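Local coordinates for protein gamma-glutamyltranspeptidase (Streptomyces lincolnensis, PDB 6J3A) that is a gamma-glutamyltranspeptidase homologue of the LmbA-like group, probably an Ntn-hydrolase-fold enzyme, whose own substrate is not established, at residues Gly59-Leu64 with Val434-Ser439; Phe112-Leu117 with Trp253-Glu258; Met496-Pro501 with Leu511-Ala516; Leu515-Arg520 with Gln530-Ala535. All blocks are in the same frame, centred on the assembly; numbering follows the deposited sequence.

Contact 1 of 4, residues Gly59-Leu64 with Val434-Ser439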
loop_
_atom_site.group_PDB
_atom_site.type_symbol
_atom_site.label_atom_id
_atom_site.label_comp_id
_atom_site.label_asym_id
_atom_site.label_seq_id
_atom_site.Cartn_x
_atom_site.Cartn_y
_atom_site.Cartn_z
ATOM N N GLY A 59 5.923 -21.339 17.299
ATOM C CA GLY A 59 4.720 -20.774 17.895
ATOM C C GLY A 59 3.461 -21.502 17.440
ATOM O O GLY A 59 3.468 -22.726 17.253
ATOM N N GLU A 60 2.393 -20.730 17.243
ATOM C CA GLU A 60 1.038 -21.251 17.027
ATOM C C GLU A 60 0.331 -20.491 15.947
ATOM O O GLU A 60 0.747 -19.402 15.591
ATOM C CB GLU A 60 0.188 -21.066 18.282
ATOM C CG GLU A 60 0.781 -21.700 19.512
ATOM C CD GLU A 60 1.517 -20.773 20.446
ATOM O OE1 GLU A 60 2.128 -21.342 21.356
ATOM O OE2 GLU A 60 1.498 -19.529 20.300
ATOM N N VAL A 61 -0.775 -21.058 15.471
ATOM C CA VAL A 61 -1.674 -20.362 14.559
ATOM C C VAL A 61 -3.043 -21.059 14.494
ATOM O O VAL A 61 -3.106 -22.263 14.271
ATOM C CB VAL A 61 -1.064 -20.223 13.136
ATOM C CG1 VAL A 61 -0.835 -21.572 12.469
ATOM C CG2 VAL A 61 -1.945 -19.351 12.261
ATOM N N PRO A 62 -4.137 -20.310 14.724
ATOM C CA PRO A 62 -5.458 -20.716 14.216
ATOM C C PRO A 62 -5.648 -20.254 12.777
ATOM O O PRO A 62 -5.381 -19.098 12.475
ATOM C CB PRO A 62 -6.457 -19.977 15.126
ATOM C CG PRO A 62 -5.653 -19.245 16.143
ATOM C CD PRO A 62 -4.236 -19.183 15.665
ATOM N N ILE A 63 -6.114 -21.140 11.903
ATOM C CA ILE A 63 -6.402 -20.766 10.521
ATOM C C ILE A 63 -7.885 -20.979 10.225
ATOM O O ILE A 63 -8.413 -22.062 10.459
ATOM C CB ILE A 63 -5.560 -21.578 9.522
ATOM C CG1 ILE A 63 -4.075 -21.538 9.907
ATOM C CG2 ILE A 63 -5.755 -21.041 8.104
ATOM C CD1 ILE A 63 -3.234 -22.576 9.191
ATOM N N LEU A 64 -8.539 -19.935 9.718
ATOM C CA LEU A 64 -9.898 -20.027 9.196
ATOM C C LEU A 64 -9.843 -20.076 7.687
ATOM O O LEU A 64 -9.355 -19.141 7.061
ATOM C CB LEU A 64 -10.711 -18.809 9.606
ATOM C CG LEU A 64 -11.399 -18.893 10.960
ATOM C CD1 LEU A 64 -11.850 -17.509 11.383
ATOM C CD2 LEU A 64 -12.585 -19.840 10.898
ATOM N N VAL A 434 -8.797 -17.154 3.217
ATOM C CA VAL A 434 -8.077 -17.656 4.386
ATOM C C VAL A 434 -7.799 -16.485 5.354
ATOM O O VAL A 434 -7.553 -15.366 4.923
ATOM C CB VAL A 434 -6.799 -18.412 3.956
ATOM C CG1 VAL A 434 -5.748 -17.472 3.395
ATOM C CG2 VAL A 434 -6.244 -19.234 5.097
ATOM N N ALA A 435 -7.887 -16.741 6.654
ATOM C CA ALA A 435 -7.539 -15.747 7.685
ATOM C C ALA A 435 -6.788 -16.469 8.796
ATOM O O ALA A 435 -7.322 -17.410 9.388
ATOM C CB ALA A 435 -8.782 -15.070 8.241
ATOM N N ALA A 436 -5.556 -16.044 9.068
ATOM C CA ALA A 436 -4.701 -16.731 10.039
ATOM C C ALA A 436 -4.076 -15.724 10.970
ATOM O O ALA A 436 -3.673 -14.648 10.541
ATOM C CB ALA A 436 -3.614 -17.523 9.331
ATOM N N THR A 437 -3.960 -16.104 12.235
ATOM C CA THR A 437 -3.372 -15.258 13.262
ATOM C C THR A 437 -2.187 -16.005 13.862
ATOM O O THR A 437 -2.321 -16.601 14.916
ATOM C CB THR A 437 -4.439 -14.923 14.328
ATOM O OG1 THR A 437 -5.530 -14.239 13.704
ATOM C CG2 THR A 437 -3.897 -14.034 15.431
ATOM N N PRO A 438 -1.024 -16.012 13.172
ATOM C CA PRO A 438 0.131 -16.709 13.732
ATOM C C PRO A 438 0.877 -15.898 14.786
ATOM O O PRO A 438 0.970 -14.678 14.688
ATOM C CB PRO A 438 1.017 -16.962 12.513
ATOM C CG PRO A 438 0.714 -15.825 11.621
ATOM C CD PRO A 438 -0.751 -15.560 11.796
ATOM N N SER A 439 1.422 -16.599 15.772
ATOM C CA SER A 439 2.014 -15.967 16.937
ATOM C C SER A 439 2.906 -16.947 17.667
ATOM O O SER A 439 2.984 -18.117 17.301
ATOM C CB SER A 439 0.901 -15.497 17.873
ATOM O OG SER A 439 1.413 -14.795 18.992
#
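Val61 pushes its CG2 branch into the hollow between Ala436 and Pro438, lying 3.8 Å from both Ala436 CB and Pro438 CB. A chi1 of 63° puts CG1 between the backbone N and the carbonyl carbon, leaving CG2 anti to N. Ile63 CG2 and Val434 CG2 run side by side at 3.5 Å, while Ala436 CB lies against Ile63 CG1 at 4.1 Å. Strands 61-64 and 434-436 run antiparallel, their directions 163° apart. Hydrogen-bonded pairs form at Leu64 with Ala435 (Leu64 N to Ala435 O 2.8 Å) and at Glu60 with Ser439 (Glu60 N to Ser439 O 2.7 Å). In the middle, Pro62 has no N-H to give; its CD sits 3.3 Å from Thr437 O, and a weak bond from Thr437 N to Pro62 O remains. Glu60 OE2 turns to a salt bridge with Arg459, and Ser439 OG is hydrogen-bonded to Thr421 and to the same Arg459. These are central strands of an Ntn-type alpha-beta-beta-alpha fold: Leu64 and Ala435 occupy one face, Val61, Ile63 and Ala436 meet helix 111-122 on the other, Val434 and Pro438 meet helix 36-50, and backbone bonds join Ile63 to Leu75 of strand 73-77 and Val434 and Ala436 to strand 424-428.

Contact 2 of 4, residues Phe112-Leu117 with Trp253-Glu258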
loop_
_atom_site.group_PDB
_atom_site.type_symbol
_atom_site.label_atom_id
_atom_site.label_comp_id
_atom_site.label_asym_id
_atom_site.label_seq_id
_atom_site.Cartn_x
_atom_site.Cartn_y
_atom_site.Cartn_z
ATOM N N PHE A 112 3.842 -25.062 12.718
ATOM C CA PHE A 112 4.468 -25.723 11.590
ATOM C C PHE A 112 3.576 -26.793 10.974
ATOM O O PHE A 112 3.326 -26.777 9.770
ATOM C CB PHE A 112 5.805 -26.345 11.947
ATOM C CG PHE A 112 6.486 -26.966 10.762
ATOM C CD1 PHE A 112 7.206 -26.187 9.879
ATOM C CD2 PHE A 112 6.356 -28.323 10.500
ATOM C CE1 PHE A 112 7.812 -26.755 8.767
ATOM C CE2 PHE A 112 6.960 -28.900 9.395
ATOM C CZ PHE A 112 7.685 -28.111 8.523
ATOM N N ASP A 113 3.110 -27.721 11.803
ATOM C CA ASP A 113 2.269 -28.818 11.309
ATOM C C ASP A 113 0.982 -28.296 10.661
ATOM O O ASP A 113 0.530 -28.838 9.651
ATOM C CB ASP A 113 1.926 -29.812 12.417
ATOM C CG ASP A 113 1.440 -31.143 11.864
ATOM O OD1 ASP A 113 2.263 -31.878 11.262
ATOM O OD2 ASP A 113 0.232 -31.453 12.008
ATOM N N ALA A 114 0.415 -27.242 11.246
ATOM C CA ALA A 114 -0.764 -26.583 10.704
ATOM C C ALA A 114 -0.556 -26.063 9.287
ATOM O O ALA A 114 -1.383 -26.311 8.420
ATOM C CB ALA A 114 -1.204 -25.451 11.618
ATOM N N TRP A 115 0.542 -25.351 9.051
ATOM C CA TRP A 115 0.850 -24.841 7.707
ATOM C C TRP A 115 1.153 -25.976 6.726
ATOM O O TRP A 115 0.880 -25.856 5.527
ATOM C CB TRP A 115 2.033 -23.861 7.746
ATOM C CG TRP A 115 1.745 -22.572 8.464
ATOM C CD1 TRP A 115 2.398 -22.072 9.560
ATOM C CD2 TRP A 115 0.733 -21.615 8.134
ATOM N NE1 TRP A 115 1.854 -20.862 9.932
ATOM C CE2 TRP A 115 0.828 -20.562 9.074
ATOM C CE3 TRP A 115 -0.243 -21.543 7.133
ATOM C CZ2 TRP A 115 -0.011 -19.455 9.041
ATOM C CZ3 TRP A 115 -1.080 -20.435 7.100
ATOM C CH2 TRP A 115 -0.959 -19.407 8.052
ATOM N N MET A 116 1.725 -27.063 7.235
ATOM C CA MET A 116 2.000 -28.234 6.416
ATOM C C MET A 116 0.698 -28.894 6.018
ATOM O O MET A 116 0.555 -29.329 4.886
ATOM C CB MET A 116 2.881 -29.250 7.156
ATOM C CG MET A 116 4.348 -28.880 7.295
ATOM S SD MET A 116 5.132 -28.235 5.808
ATOM C CE MET A 116 4.946 -26.479 6.108
ATOM N N LEU A 117 -0.239 -28.980 6.959
ATOM C CA LEU A 117 -1.553 -29.554 6.667
ATOM C C LEU A 117 -2.280 -28.734 5.617
ATOM O O LEU A 117 -2.832 -29.285 4.662
ATOM C CB LEU A 117 -2.437 -29.652 7.920
ATOM C CG LEU A 117 -2.653 -31.030 8.558
ATOM C CD1 LEU A 117 -3.741 -30.920 9.609
ATOM C CD2 LEU A 117 -3.037 -32.128 7.576
ATOM N N TRP A 253 1.639 -35.287 18.488
ATOM C CA TRP A 253 0.749 -34.149 18.210
ATOM C C TRP A 253 0.702 -33.785 16.736
ATOM O O TRP A 253 1.722 -33.678 16.075
ATOM C CB TRP A 253 1.125 -32.907 19.041
ATOM C CG TRP A 253 0.110 -31.796 18.889
ATOM C CD1 TRP A 253 -0.990 -31.575 19.664
ATOM C CD2 TRP A 253 0.087 -30.796 17.868
ATOM N NE1 TRP A 253 -1.691 -30.489 19.197
ATOM C CE2 TRP A 253 -1.054 -29.993 18.092
ATOM C CE3 TRP A 253 0.923 -30.497 16.787
ATOM C CZ2 TRP A 253 -1.377 -28.906 17.278
ATOM C CZ3 TRP A 253 0.600 -29.426 15.973
ATOM C CH2 TRP A 253 -0.544 -28.640 16.224
ATOM N N SER A 254 -0.510 -33.569 16.247
ATOM C CA SER A 254 -0.772 -33.080 14.904
ATOM C C SER A 254 -1.768 -31.951 15.014
ATOM O O SER A 254 -2.572 -31.894 15.951
ATOM C CB SER A 254 -1.395 -34.174 14.036
ATOM O OG SER A 254 -0.461 -35.190 13.738
ATOM N N ALA A 255 -1.730 -31.061 14.034
ATOM C CA ALA A 255 -2.779 -30.070 13.873
ATOM C C ALA A 255 -4.046 -30.799 13.430
ATOM O O ALA A 255 -3.978 -31.830 12.743
ATOM C CB ALA A 255 -2.362 -29.040 12.848
ATOM N N THR A 256 -5.191 -30.274 13.852
ATOM C CA THR A 256 -6.491 -30.879 13.547
ATOM C C THR A 256 -7.445 -29.870 12.936
ATOM O O THR A 256 -7.227 -28.663 13.055
ATOM C CB THR A 256 -7.157 -31.444 14.809
ATOM O OG1 THR A 256 -7.183 -30.438 15.827
ATOM C CG2 THR A 256 -6.392 -32.645 15.306
ATOM N N TYR A 257 -8.507 -30.386 12.312
ATOM C CA TYR A 257 -9.572 -29.575 11.709
ATOM C C TYR A 257 -10.798 -29.521 12.619
ATOM O O TYR A 257 -11.050 -30.449 13.377
ATOM C CB TYR A 257 -9.996 -30.148 10.363
ATOM C CG TYR A 257 -9.047 -29.900 9.207
ATOM C CD1 TYR A 257 -8.895 -28.625 8.647
ATOM C CD2 TYR A 257 -8.331 -30.955 8.633
ATOM C CE1 TYR A 257 -8.040 -28.411 7.565
ATOM C CE2 TYR A 257 -7.477 -30.749 7.556
ATOM C CZ TYR A 257 -7.336 -29.481 7.021
ATOM O OH TYR A 257 -6.488 -29.275 5.956
ATOM N N GLU A 258 -11.564 -28.434 12.528
ATOM C CA GLU A 258 -12.780 -28.244 13.332
ATOM C C GLU A 258 -13.828 -27.426 12.609
ATOM O O GLU A 258 -13.524 -26.673 11.689
ATOM C CB GLU A 258 -12.455 -27.535 14.635
ATOM C CG GLU A 258 -11.749 -28.436 15.607
ATOM C CD GLU A 258 -11.271 -27.725 16.839
ATOM O OE1 GLU A 258 -11.738 -26.593 17.119
ATOM O OE2 GLU A 258 -10.428 -28.335 17.533
#
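Asp113 OD2 accepts the backbone N-H of Ala255, with 2.8 Å between OD2 and Ala255 N and an N-H...O angle of 166°. The donor arrives on the anti side of the carboxylate, 23° out of its plane. The other oxygen, OD1, makes a salt bridge to Arg213, so the two oxygens tie the helix to two separate parts of the chain. With chi1 at -162°, CG stands anti to the backbone N, which aims the carboxylate across at residues 254-255. Trp253 adds an apolar border, its CZ3 lying 3.8 Å from Asp113 CB. With an alanine in place of Asp113, the N-H of Ala255 would probably lose its acceptor and Arg213 its carboxylate mate. Beyond the polar bond, the Ala255 methyl settles on the helix backbone, its CB 3.6 Å from Ala114 CA, a closeness that two alanines permit. Leu117 then reaches along the loop: its CD1 comes 3.3 Å from Ala255 O, and the same CD1 lies 4.3 Å from Tyr257 CE2, a looser contact. The Tyr257 hydroxyl is hydrogen-bonded to Asp121, one turn beyond Leu117 on helix 111-122. That helix thus lies between the start of strand 256-265 and helix 36-50, where Trp115 packs, with helix 205-217 at Arg213 and strand 73-77 meeting Leu117, Ala255 and Tyr257 through Leu75.

Contact 3 of 4, residues Met496-Pro501 with Leu511-Ala516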
loop_
_atom_site.group_PDB
_atom_site.type_symbol
_atom_site.label_atom_id
_atom_site.label_comp_id
_atom_site.label_asym_id
_atom_site.label_seq_id
_atom_site.Cartn_x
_atom_site.Cartn_y
_atom_site.Cartn_z
ATOM N N MET A 496 -15.814 -11.770 3.671
ATOM C CA MET A 496 -14.738 -10.996 4.312
ATOM C C MET A 496 -13.899 -11.915 5.202
ATOM O O MET A 496 -14.433 -12.771 5.910
ATOM C CB MET A 496 -15.308 -9.804 5.115
ATOM C CG MET A 496 -14.266 -8.830 5.659
ATOM S SD MET A 496 -14.908 -7.231 6.240
ATOM C CE MET A 496 -15.975 -7.779 7.573
ATOM N N ALA A 497 -12.585 -11.746 5.130
ATOM C CA ALA A 497 -11.629 -12.507 5.926
ATOM C C ALA A 497 -10.721 -11.485 6.546
ATOM O O ALA A 497 -10.124 -10.675 5.838
ATOM C CB ALA A 497 -10.824 -13.454 5.048
ATOM N N PHE A 498 -10.603 -11.531 7.864
ATOM C CA PHE A 498 -9.939 -10.472 8.596
ATOM C C PHE A 498 -9.351 -10.944 9.925
ATOM O O PHE A 498 -9.541 -12.089 10.354
ATOM C CB PHE A 498 -10.898 -9.275 8.767
ATOM C CG PHE A 498 -12.151 -9.583 9.534
ATOM C CD1 PHE A 498 -13.168 -10.339 8.967
ATOM C CD2 PHE A 498 -12.335 -9.080 10.820
ATOM C CE1 PHE A 498 -14.335 -10.608 9.673
ATOM C CE2 PHE A 498 -13.499 -9.345 11.532
ATOM C CZ PHE A 498 -14.504 -10.102 10.953
ATOM N N GLY A 499 -8.584 -10.050 10.533
ATOM C CA GLY A 499 -7.990 -10.288 11.836
ATOM C C GLY A 499 -7.035 -9.193 12.248
ATOM O O GLY A 499 -6.886 -8.181 11.563
ATOM N N THR A 500 -6.407 -9.404 13.394
ATOM C CA THR A 500 -5.448 -8.461 13.954
ATOM C C THR A 500 -4.702 -9.131 15.091
ATOM O O THR A 500 -5.276 -9.954 15.802
ATOM C CB THR A 500 -6.114 -7.176 14.522
ATOM O OG1 THR A 500 -5.119 -6.327 15.101
ATOM C CG2 THR A 500 -7.145 -7.473 15.606
ATOM N N PRO A 501 -3.428 -8.771 15.284
ATOM C CA PRO A 501 -2.798 -9.094 16.542
ATOM C C PRO A 501 -3.250 -8.117 17.624
ATOM O O PRO A 501 -3.957 -7.141 17.347
ATOM C CB PRO A 501 -1.323 -8.910 16.233
ATOM C CG PRO A 501 -1.307 -7.792 15.261
ATOM C CD PRO A 501 -2.526 -8.003 14.410
ATOM N N LEU A 511 -14.266 -6.661 16.762
ATOM C CA LEU A 511 -15.685 -6.349 16.935
ATOM C C LEU A 511 -15.984 -4.934 16.456
ATOM O O LEU A 511 -16.948 -4.723 15.727
ATOM C CB LEU A 511 -16.156 -6.492 18.383
ATOM C CG LEU A 511 -17.667 -6.171 18.460
ATOM C CD1 LEU A 511 -18.497 -7.432 18.317
ATOM C CD2 LEU A 511 -18.039 -5.389 19.706
ATOM N N HIS A 512 -15.156 -3.974 16.858
ATOM C CA HIS A 512 -15.386 -2.581 16.452
ATOM C C HIS A 512 -15.289 -2.476 14.926
ATOM O O HIS A 512 -16.177 -1.916 14.267
ATOM C CB HIS A 512 -14.423 -1.611 17.155
ATOM C CG HIS A 512 -14.284 -1.864 18.625
ATOM N ND1 HIS A 512 -15.293 -2.420 19.375
ATOM C CD2 HIS A 512 -13.250 -1.666 19.476
ATOM C CE1 HIS A 512 -14.889 -2.546 20.626
ATOM N NE2 HIS A 512 -13.652 -2.095 20.714
ATOM N N PHE A 513 -14.238 -3.068 14.372
ATOM C CA PHE A 513 -14.031 -3.109 12.923
ATOM C C PHE A 513 -15.210 -3.711 12.162
ATOM O O PHE A 513 -15.767 -3.065 11.274
ATOM C CB PHE A 513 -12.778 -3.915 12.626
ATOM C CG PHE A 513 -12.609 -4.276 11.190
ATOM C CD1 PHE A 513 -12.238 -3.318 10.270
ATOM C CD2 PHE A 513 -12.804 -5.579 10.763
ATOM C CE1 PHE A 513 -12.063 -3.651 8.938
ATOM C CE2 PHE A 513 -12.631 -5.920 9.435
ATOM C CZ PHE A 513 -12.258 -4.955 8.521
ATOM N N PHE A 514 -15.573 -4.944 12.512
ATOM C CA PHE A 514 -16.656 -5.657 11.832
ATOM C C PHE A 514 -17.979 -4.905 11.864
ATOM O O PHE A 514 -18.683 -4.872 10.856
ATOM C CB PHE A 514 -16.867 -7.040 12.426
ATOM C CG PHE A 514 -18.118 -7.722 11.937
ATOM C CD1 PHE A 514 -18.094 -8.496 10.780
ATOM C CD2 PHE A 514 -19.316 -7.587 12.636
ATOM C CE1 PHE A 514 -19.238 -9.128 10.335
ATOM C CE2 PHE A 514 -20.464 -8.211 12.192
ATOM C CZ PHE A 514 -20.427 -8.984 11.040
ATOM N N LEU A 515 -18.330 -4.334 13.013
ATOM C CA LEU A 515 -19.529 -3.477 13.095
ATOM C C LEU A 515 -19.408 -2.231 12.203
ATOM O O LEU A 515 -20.356 -1.846 11.503
ATOM C CB LEU A 515 -19.839 -3.065 14.543
ATOM C CG LEU A 515 -20.314 -4.172 15.498
ATOM C CD1 LEU A 515 -20.571 -3.602 16.884
ATOM C CD2 LEU A 515 -21.564 -4.872 15.000
ATOM N N ALA A 516 -18.241 -1.606 12.217
ATOM C CA ALA A 516 -18.013 -0.480 11.324
ATOM C C ALA A 516 -18.215 -0.894 9.864
ATOM O O ALA A 516 -18.921 -0.205 9.132
ATOM C CB ALA A 516 -16.638 0.110 11.544
#
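Phe498 and Phe513 make the tight part of this contact: Phe498 CD2 comes 3.5 Å from Phe513 CE2 and lies at the edge of the Phe513 ring, near its plane. The ring planes are inclined at 51°, with centroids 5.3 Å apart. Phe498 holds its CG between the backbone N and the carbonyl carbon (chi1 61°), which points the ring at the helix, and its far atom CZ also reaches Phe514 CD1 at 3.9 Å. The axes of strand 496-499 and helix 511-516 are 9.9 Å apart and run nearly antiparallel, a helix laid on the sheet as in the alpha-beta-beta-alpha sandwich of Ntn hydrolases, with side chains alone bridging the gap. Looser packing lies on the Met496 side. There the sulfur makes a Met-aromatic contact, SD standing 5.1 Å from the centroid of the Phe513 ring and well off its normal, while CE rests 3.9 Å from Phe514 CD1. No hydrogen bond crosses the contact, and even this looser end is buried: Leu529 and Val517 touch Met496, and Trp268 meets Phe514 edge-to-face.

Contact 4 of 4, residues Leu515-Arg520 with Gln530-Ala535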
loop_
_atom_site.group_PDB
_atom_site.type_symbol
_atom_site.label_atom_id
_atom_site.label_comp_id
_atom_site.label_asym_id
_atom_site.label_seq_id
_atom_site.Cartn_x
_atom_site.Cartn_y
_atom_site.Cartn_z
ATOM N N LEU A 515 -18.330 -4.334 13.013
ATOM C CA LEU A 515 -19.529 -3.477 13.095
ATOM C C LEU A 515 -19.408 -2.231 12.203
ATOM O O LEU A 515 -20.356 -1.846 11.503
ATOM C CB LEU A 515 -19.839 -3.065 14.543
ATOM C CG LEU A 515 -20.314 -4.172 15.498
ATOM C CD1 LEU A 515 -20.571 -3.602 16.884
ATOM C CD2 LEU A 515 -21.564 -4.872 15.000
ATOM N N ALA A 516 -18.241 -1.606 12.217
ATOM C CA ALA A 516 -18.013 -0.480 11.324
ATOM C C ALA A 516 -18.215 -0.894 9.864
ATOM O O ALA A 516 -18.921 -0.205 9.132
ATOM C CB ALA A 516 -16.638 0.110 11.544
ATOM N N VAL A 517 -17.654 -2.032 9.455
ATOM C CA VAL A 517 -17.842 -2.517 8.079
ATOM C C VAL A 517 -19.331 -2.654 7.729
ATOM O O VAL A 517 -19.760 -2.267 6.651
ATOM C CB VAL A 517 -17.149 -3.875 7.823
ATOM C CG1 VAL A 517 -17.485 -4.402 6.428
ATOM C CG2 VAL A 517 -15.638 -3.762 7.984
ATOM N N ALA A 518 -20.105 -3.214 8.648
ATOM C CA ALA A 518 -21.529 -3.456 8.424
ATOM C C ALA A 518 -22.377 -2.190 8.524
ATOM O O ALA A 518 -23.423 -2.114 7.885
ATOM C CB ALA A 518 -22.026 -4.482 9.409
ATOM N N LEU A 519 -21.929 -1.216 9.319
ATOM C CA LEU A 519 -22.676 0.024 9.550
ATOM C C LEU A 519 -22.250 1.202 8.699
ATOM O O LEU A 519 -23.054 2.093 8.480
ATOM C CB LEU A 519 -22.609 0.428 11.027
ATOM C CG LEU A 519 -23.254 -0.542 12.026
ATOM C CD1 LEU A 519 -23.190 0.055 13.426
ATOM C CD2 LEU A 519 -24.695 -0.897 11.670
ATOM N N ARG A 520 -21.007 1.223 8.226
ATOM C CA ARG A 520 -20.523 2.343 7.411
ATOM C C ARG A 520 -21.031 2.256 5.976
ATOM O O ARG A 520 -21.199 1.168 5.423
ATOM C CB ARG A 520 -18.989 2.414 7.420
ATOM C CG ARG A 520 -18.391 2.865 8.747
ATOM C CD ARG A 520 -16.878 2.723 8.736
ATOM N NE ARG A 520 -16.250 3.801 7.971
ATOM C CZ ARG A 520 -15.842 4.971 8.470
ATOM N NH1 ARG A 520 -15.964 5.262 9.772
ATOM N NH2 ARG A 520 -15.291 5.869 7.654
ATOM N N GLN A 530 -11.088 0.040 4.526
ATOM C CA GLN A 530 -10.034 0.927 5.037
ATOM C C GLN A 530 -10.568 2.061 5.926
ATOM O O GLN A 530 -9.911 2.444 6.890
ATOM C CB GLN A 530 -9.176 1.494 3.900
ATOM C CG GLN A 530 -7.941 2.264 4.358
ATOM C CD GLN A 530 -6.882 1.390 5.000
ATOM O OE1 GLN A 530 -6.452 0.388 4.418
ATOM N NE2 GLN A 530 -6.428 1.782 6.193
ATOM N N GLY A 531 -11.744 2.589 5.608
ATOM C CA GLY A 531 -12.372 3.606 6.447
ATOM C C GLY A 531 -12.708 3.049 7.821
ATOM O O GLY A 531 -12.639 3.768 8.828
ATOM N N ALA A 532 -13.074 1.765 7.854
ATOM C CA ALA A 532 -13.334 1.061 9.111
ATOM C C ALA A 532 -12.042 0.859 9.904
ATOM O O ALA A 532 -12.016 1.074 11.108
ATOM C CB ALA A 532 -14.019 -0.272 8.853
ATOM N N ILE A 533 -10.969 0.476 9.216
ATOM C CA ILE A 533 -9.654 0.329 9.840
ATOM C C ILE A 533 -9.093 1.652 10.362
ATOM O O ILE A 533 -8.635 1.716 11.500
ATOM C CB ILE A 533 -8.644 -0.291 8.862
ATOM C CG1 ILE A 533 -9.025 -1.758 8.603
ATOM C CG2 ILE A 533 -7.229 -0.183 9.419
ATOM C CD1 ILE A 533 -8.142 -2.502 7.626
ATOM N N ASP A 534 -9.082 2.674 9.500
ATOM C CA ASP A 534 -8.691 4.047 9.877
ATOM C C ASP A 534 -9.481 4.557 11.068
ATOM O O ASP A 534 -8.927 5.260 11.905
ATOM C CB ASP A 534 -8.896 5.041 8.723
ATOM C CG ASP A 534 -7.762 5.029 7.695
ATOM O OD1 ASP A 534 -6.969 4.061 7.624
ATOM O OD2 ASP A 534 -7.692 6.012 6.926
ATOM N N ALA A 535 -10.764 4.204 11.152
ATOM C CA ALA A 535 -11.631 4.711 12.217
ATOM C C ALA A 535 -10.953 4.634 13.593
ATOM O O ALA A 535 -10.277 3.637 13.901
ATOM C CB ALA A 535 -12.951 3.962 12.242
#
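Ala516 and Ala532 bring two helices of the outer helical layer of the Ntn-type fold close together, CB to CB 3.8 Å with CA atoms 5.4 Å apart. Val517 widens the apolar patch: a chi1 of 174° sends CG1 anti to the backbone N and so puts CG2 beside N, anti to the carbonyl carbon, 3.9 Å from Ala532 CB. Arg520, the first residue past helix 506-519, carries the polar half. Its chain leaves extended at chi2 (172°) but bends at chi3 (77°), bringing one face of the guanidinium over Gly531 O. That carbonyl oxygen sits over the centre of the group, 3.4 Å from CZ, and so faces the plane of the cation without a hydrogen bond. Outside the pair, NE forms a salt bridge with Asp528 and NH1 a hydrogen bond with Tyr296, which together fix how the group is turned. With a methionine in place of Arg520, Asp528 would probably be left without its cationic mate and the Gly531 carbonyl without the charged plane above it. Gly531 suits the spot, since a CB there would come tight against NH2. Arg520 NH1 also approaches Ala535 CB, at 4.1 Å.

Helix 111-122 of contact 2 packs on contact 1 through Trp115, whose CH2 lies 3.5 Å from Ala436 CB; the centres of the two contacts are about 11 Å apart. Contact 1 meets contact 3 on its other face, where Ala435 CB lies 4.1 Å from Ala497 CB. Contacts 3 and 4 overlap on helix 506-519 at Leu515 and Ala516, with centres about 9 Å apart, and Phe513 CE1 reaches Ile533 CG1 at 3.6 Å. Contacts 2 and 4 stand on opposite sides of the chain's centre, about 33 Å apart between centres. Thr421, which probably corresponds to the nucleophilic threonine of this family, touches both Ser439 in contact 1 and Pro501 in contact 3.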